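Local coordinates for TIGR00725 family protein (Thermotoga maritima, PDB 1RCU) that is of unknown function but belongs to the SLOG superfamily of Rossmann-like proteins, so it may bind a nucleotide or a related ligand, at residues 25-30 against 120-125; 145-150 against 174-179. One frame throughout, in Å; residues are numbered along the deposited sequence.

Contact 1 of 2, residues 25-30 against 120-125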
loop_
_atom_site.group_PDB
_atom_site.type_symbol
_atom_site.label_atom_id
_atom_site.label_comp_id
_atom_site.label_asym_id
_atom_site.label_seq_id
_atom_site.Cartn_x
_atom_site.Cartn_y
_atom_site.Cartn_z
ATOM N N LYS A 25 18.120 -14.309 -5.327
ATOM C CA LYS A 25 17.845 -13.358 -4.267
ATOM C C LYS A 25 17.428 -13.980 -2.935
ATOM O O LYS A 25 16.439 -14.712 -2.873
ATOM C CB LYS A 25 16.732 -12.406 -4.701
ATOM C CG LYS A 25 17.076 -11.394 -5.763
ATOM C CD LYS A 25 15.882 -10.462 -5.928
ATOM C CE LYS A 25 16.080 -9.411 -7.022
ATOM N NZ LYS A 25 14.935 -8.439 -7.121
ATOM N N VAL A 26 18.167 -13.693 -1.867
ATOM C CA VAL A 26 17.753 -14.207 -0.570
ATOM C C VAL A 26 17.438 -13.036 0.352
ATOM O O VAL A 26 18.180 -12.045 0.430
ATOM C CB VAL A 26 18.805 -15.154 0.100
ATOM C CG1 VAL A 26 19.571 -15.908 -0.962
ATOM C CG2 VAL A 26 19.724 -14.389 1.023
ATOM N N VAL A 27 16.300 -13.147 1.016
ATOM C CA VAL A 27 15.841 -12.136 1.942
ATOM C C VAL A 27 16.160 -12.647 3.350
ATOM O O VAL A 27 15.895 -13.809 3.658
ATOM C CB VAL A 27 14.303 -11.927 1.772
ATOM C CG1 VAL A 27 13.710 -11.292 3.011
ATOM C CG2 VAL A 27 14.016 -11.061 0.535
ATOM N N VAL A 28 16.773 -11.805 4.181
ATOM C CA VAL A 28 17.070 -12.207 5.549
ATOM C C VAL A 28 16.324 -11.265 6.481
ATOM O O VAL A 28 16.324 -10.046 6.290
ATOM C CB VAL A 28 18.613 -12.202 5.880
ATOM C CG1 VAL A 28 19.386 -12.963 4.803
ATOM C CG2 VAL A 28 19.129 -10.791 6.010
ATOM N N VAL A 29 15.660 -11.850 7.472
ATOM C CA VAL A 29 14.889 -11.097 8.450
ATOM C C VAL A 29 15.343 -11.471 9.865
ATOM O O VAL A 29 15.879 -12.552 10.088
ATOM C CB VAL A 29 13.366 -11.386 8.291
ATOM C CG1 VAL A 29 12.914 -11.031 6.885
ATOM C CG2 VAL A 29 13.080 -12.835 8.574
ATOM N N GLY A 30 15.119 -10.572 10.815
ATOM C CA GLY A 30 15.513 -10.832 12.190
ATOM C C GLY A 30 15.327 -9.637 13.104
ATOM O O GLY A 30 14.770 -8.630 12.695
ATOM N N ASP A 120 13.640 -15.392 -3.227
ATOM C CA ASP A 120 13.566 -16.710 -3.836
ATOM C C ASP A 120 13.593 -17.627 -2.625
ATOM O O ASP A 120 13.179 -18.791 -2.689
ATOM C CB ASP A 120 14.782 -17.006 -4.700
ATOM C CG ASP A 120 14.787 -16.200 -5.981
ATOM O OD1 ASP A 120 13.727 -16.152 -6.644
ATOM O OD2 ASP A 120 15.841 -15.626 -6.337
ATOM N N VAL A 121 14.106 -17.083 -1.524
ATOM C CA VAL A 121 14.199 -17.807 -0.271
ATOM C C VAL A 121 14.429 -16.835 0.881
ATOM O O VAL A 121 15.090 -15.810 0.715
ATOM C CB VAL A 121 15.347 -18.854 -0.299
ATOM C CG1 VAL A 121 16.684 -18.170 -0.405
ATOM C CG2 VAL A 121 15.280 -19.722 0.951
ATOM N N VAL A 122 13.850 -17.152 2.037
ATOM C CA VAL A 122 13.974 -16.315 3.227
ATOM C C VAL A 122 14.734 -17.023 4.355
ATOM O O VAL A 122 14.458 -18.187 4.662
ATOM C CB VAL A 122 12.581 -15.929 3.776
ATOM C CG1 VAL A 122 12.721 -15.096 5.053
ATOM C CG2 VAL A 122 11.809 -15.175 2.709
ATOM N N VAL A 123 15.698 -16.325 4.952
ATOM C CA VAL A 123 16.486 -16.859 6.059
ATOM C C VAL A 123 16.135 -16.001 7.266
ATOM O O VAL A 123 16.180 -14.779 7.202
ATOM C CB VAL A 123 17.990 -16.752 5.772
ATOM C CG1 VAL A 123 18.791 -17.311 6.951
ATOM C CG2 VAL A 123 18.316 -17.514 4.508
ATOM N N SER A 124 15.807 -16.661 8.367
ATOM C CA SER A 124 15.367 -16.008 9.592
ATOM C C SER A 124 16.335 -16.145 10.768
ATOM O O SER A 124 16.859 -17.223 11.018
ATOM C CB SER A 124 14.015 -16.623 9.956
ATOM O OG SER A 124 13.419 -15.945 11.033
ATOM N N ILE A 125 16.553 -15.055 11.496
ATOM C CA ILE A 125 17.445 -15.048 12.665
ATOM C C ILE A 125 16.790 -14.284 13.822
ATOM O O ILE A 125 16.486 -13.088 13.698
ATOM C CB ILE A 125 18.803 -14.368 12.350
ATOM C CG1 ILE A 125 19.567 -15.185 11.312
ATOM C CG2 ILE A 125 19.631 -14.242 13.620
ATOM C CD1 ILE A 125 20.832 -14.505 10.853
#

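Contact 2 of 2, residues 145-150 against 174-179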
loop_
_atom_site.group_PDB
_atom_site.type_symbol
_atom_site.label_atom_id
_atom_site.label_comp_id
_atom_site.label_asym_id
_atom_site.label_seq_id
_atom_site.Cartn_x
_atom_site.Cartn_y
_atom_site.Cartn_z
ATOM N N VAL A 145 11.354 -20.844 3.416
ATOM C CA VAL A 145 11.947 -20.208 4.569
ATOM C C VAL A 145 12.936 -21.171 5.219
ATOM O O VAL A 145 12.677 -22.379 5.338
ATOM C CB VAL A 145 10.860 -19.843 5.645
ATOM C CG1 VAL A 145 11.534 -19.279 6.895
ATOM C CG2 VAL A 145 9.851 -18.837 5.075
ATOM N N ILE A 146 14.078 -20.629 5.622
ATOM C CA ILE A 146 15.075 -21.412 6.316
ATOM C C ILE A 146 15.265 -20.741 7.670
ATOM O O ILE A 146 15.708 -19.597 7.743
ATOM C CB ILE A 146 16.411 -21.437 5.567
ATOM C CG1 ILE A 146 16.204 -22.073 4.187
ATOM C CG2 ILE A 146 17.464 -22.214 6.401
ATOM C CD1 ILE A 146 17.406 -21.951 3.274
ATOM N N LEU A 147 14.898 -21.443 8.737
ATOM C CA LEU A 147 15.035 -20.901 10.086
ATOM C C LEU A 147 16.434 -21.247 10.547
ATOM O O LEU A 147 16.861 -22.406 10.441
ATOM C CB LEU A 147 14.020 -21.547 11.054
ATOM C CG LEU A 147 12.521 -21.631 10.706
ATOM C CD1 LEU A 147 11.762 -22.406 11.785
ATOM C CD2 LEU A 147 11.929 -20.229 10.562
ATOM N N LEU A 148 17.166 -20.253 11.032
ATOM C CA LEU A 148 18.513 -20.508 11.524
ATOM C C LEU A 148 18.313 -20.705 13.025
ATOM O O LEU A 148 18.273 -19.749 13.790
ATOM C CB LEU A 148 19.422 -19.311 11.228
ATOM C CG LEU A 148 20.925 -19.577 11.331
ATOM C CD1 LEU A 148 21.336 -20.793 10.482
ATOM C CD2 LEU A 148 21.667 -18.345 10.876
ATOM N N ARG A 149 18.145 -21.960 13.419
ATOM C CA ARG A 149 17.893 -22.332 14.808
ATOM C C ARG A 149 18.985 -21.977 15.803
ATOM O O ARG A 149 20.142 -21.783 15.441
ATOM C CB ARG A 149 17.608 -23.832 14.868
ATOM C CG ARG A 149 16.602 -24.241 13.834
ATOM C CD ARG A 149 15.248 -23.647 14.121
ATOM N NE ARG A 149 14.438 -24.665 14.766
ATOM C CZ ARG A 149 14.444 -24.912 16.066
ATOM N NH1 ARG A 149 15.204 -24.203 16.884
ATOM N NH2 ARG A 149 13.723 -25.907 16.522
ATOM N N GLY A 150 18.595 -21.907 17.070
ATOM C CA GLY A 150 19.544 -21.586 18.113
ATOM C C GLY A 150 19.703 -20.094 18.269
ATOM O O GLY A 150 20.296 -19.636 19.235
ATOM N N VAL A 174 4.336 -24.132 1.326
ATOM C CA VAL A 174 5.753 -24.369 1.046
ATOM C C VAL A 174 6.449 -24.831 2.325
ATOM O O VAL A 174 5.994 -24.535 3.427
ATOM C CB VAL A 174 6.445 -23.101 0.472
ATOM C CG1 VAL A 174 6.340 -21.948 1.457
ATOM C CG2 VAL A 174 7.900 -23.396 0.148
ATOM N N GLU A 175 7.543 -25.571 2.187
ATOM C CA GLU A 175 8.231 -26.108 3.356
ATOM C C GLU A 175 9.061 -25.098 4.149
ATOM O O GLU A 175 9.740 -24.238 3.586
ATOM C CB GLU A 175 9.132 -27.281 2.951
ATOM C CG GLU A 175 9.736 -28.006 4.153
ATOM C CD GLU A 175 10.755 -29.085 3.788
ATOM O OE1 GLU A 175 10.652 -29.661 2.690
ATOM O OE2 GLU A 175 11.650 -29.373 4.617
ATOM N N ILE A 176 8.996 -25.206 5.468
ATOM C CA ILE A 176 9.782 -24.341 6.324
ATOM C C ILE A 176 11.005 -25.152 6.730
ATOM O O ILE A 176 10.910 -26.057 7.553
ATOM C CB ILE A 176 9.029 -23.961 7.597
ATOM C CG1 ILE A 176 7.717 -23.255 7.253
ATOM C CG2 ILE A 176 9.910 -23.077 8.466
ATOM C CD1 ILE A 176 7.887 -21.959 6.488
ATOM N N HIS A 177 12.153 -24.843 6.144
ATOM C CA HIS A 177 13.370 -25.568 6.481
ATOM C C HIS A 177 13.996 -25.067 7.789
ATOM O O HIS A 177 13.750 -23.937 8.242
ATOM C CB HIS A 177 14.390 -25.439 5.343
ATOM C CG HIS A 177 13.871 -25.904 4.017
ATOM N ND1 HIS A 177 12.975 -25.173 3.269
ATOM C CD2 HIS A 177 14.101 -27.044 3.324
ATOM C CE1 HIS A 177 12.674 -25.844 2.171
ATOM N NE2 HIS A 177 13.346 -26.981 2.182
ATOM N N GLN A 178 14.815 -25.925 8.386
ATOM C CA GLN A 178 15.527 -25.622 9.623
ATOM C C GLN A 178 17.010 -25.945 9.422
ATOM O O GLN A 178 17.359 -26.947 8.790
ATOM C CB GLN A 178 14.987 -26.469 10.778
ATOM C CG GLN A 178 13.582 -26.111 11.170
ATOM C CD GLN A 178 13.086 -26.903 12.367
ATOM O OE1 GLN A 178 13.646 -26.812 13.467
ATOM N NE2 GLN A 178 12.018 -27.666 12.170
ATOM N N ALA A 179 17.874 -25.086 9.950
ATOM C CA ALA A 179 19.321 -25.264 9.872
ATOM C C ALA A 179 19.910 -24.785 11.189
ATOM O O ALA A 179 19.410 -23.838 11.785
ATOM C CB ALA A 179 19.897 -24.448 8.698
#

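Contact 1 of 2, residues 25-30 against 120-125
Val27 O receives two groups from the neighbouring strand. Val123 N lies 2.8 Å from Val27 O, nearly along the C=O axis, and Val122 CA lies 3.2 Å from the same Val27 O in a CA-H...O contact. Val123 O is met in the same way, by Val29 N at 3.0 Å and by the CA-H of Val28. This is parallel pairing at the centre of a doubly wound, Rossmann-like sheet. Strand 25-30 also pairs with strand 60-63 on its other side. Successive strands run outward that way as far as 100-103, and the chain then returns to lay 121-125 against the first strand. Contact 1 is therefore the switch point of the sheet.

The valines alternate between two faces. Val26 and Val121 lie side by side, with CG1 to CG1 at 3.7 Å. Val121 CG1 sits between its own backbone N and carbonyl carbon (chi1 66°), which turns it toward Val26. Val28 and Val123 point the same way, and helix 44-56 covers this face with Leu50 and Leu54. On the other face Val29 CG2 bridges Val122 CG1, at 4.2 Å, and Ser124 OG, at 4.0 Å. Helix 129-140 packs here against Val29 and Ser124. The buried Ser124 hydroxyl is satisfied by a hydrogen bond with Thr155.

The N-terminal end is more polar. Lys25 extends its chain away from Asp120, and its NZ bonds to the Ala101 carbonyl of the second subunit. Its backbone is gripped twice by Asp120: Lys25 O accepts Asp120 N at 2.9 Å, and Lys25 N gives a nearly straight bond (170°) to the anti side of Asp120 OD2 at 2.8 Å.

Contact 2 of 2, residues 145-150 against 174-179
Leu147 sets its CG 3.7 Å from Ile176 CG2, in the tight part of this parallel pair. The unit is a beta-alpha-beta crossover: strand 145-148, helix 153-157, then edge strand 176-179. Ile176 bends at chi2 (-61°), which carries CD1 alongside Val145, 3.7 Å from its CB. On the opposite face Ile146 CG2 meets Ala179 CB at 4.0 Å, under Ile188 of helix 182-190. Between the faces, Leu147 N gives a straight bond to His177 O at 2.8 Å.

The partly exposed residues are polar and lie at the two ends. At one, His177 stands on the face of Ile146 and its ND1 adds a weak bond, 3.5 Å, to Val145 O, which also takes the backbone N of His177. At the other, Arg149 crosses Gln178. Its chain bends at chi2 and chi3, which brings NE to Gln178 OE1 at 2.6 Å, while NH2 adds a weak second bond. The guanidinium and amide planes are only 14° apart, although OE1 lies somewhat out of the guanidinium plane. Gln178 steadies the group but brings no charge. The salt bridge from Arg149 NH1 to Asp156 supplies that, so the arginine ties the edge strand to helix 153-157.

In the fold
Contacts 1 and 2 belong to one parallel sheet, with centres about 10 Å apart. Strand 121-125 of contact 1 is the direct neighbour of strand 145-148 of contact 2. Backbone bonds join them: Val122 O to Ile146 N at 2.7 Å, and Ser124 N to Ile146 O at 3.0 Å. Ile125 CG1 also packs on Leu148 CD2. The centre of contact 1 is about 3 Å from the centre of the chain, that of contact 2 about 11 Å, at the sheet edge. No ligand or active site is established here. In related doubly wound folds, ligands often bind at the C-terminal ends of strands near the switch point, which would be the Gly30 and Ile125 end of contact 1.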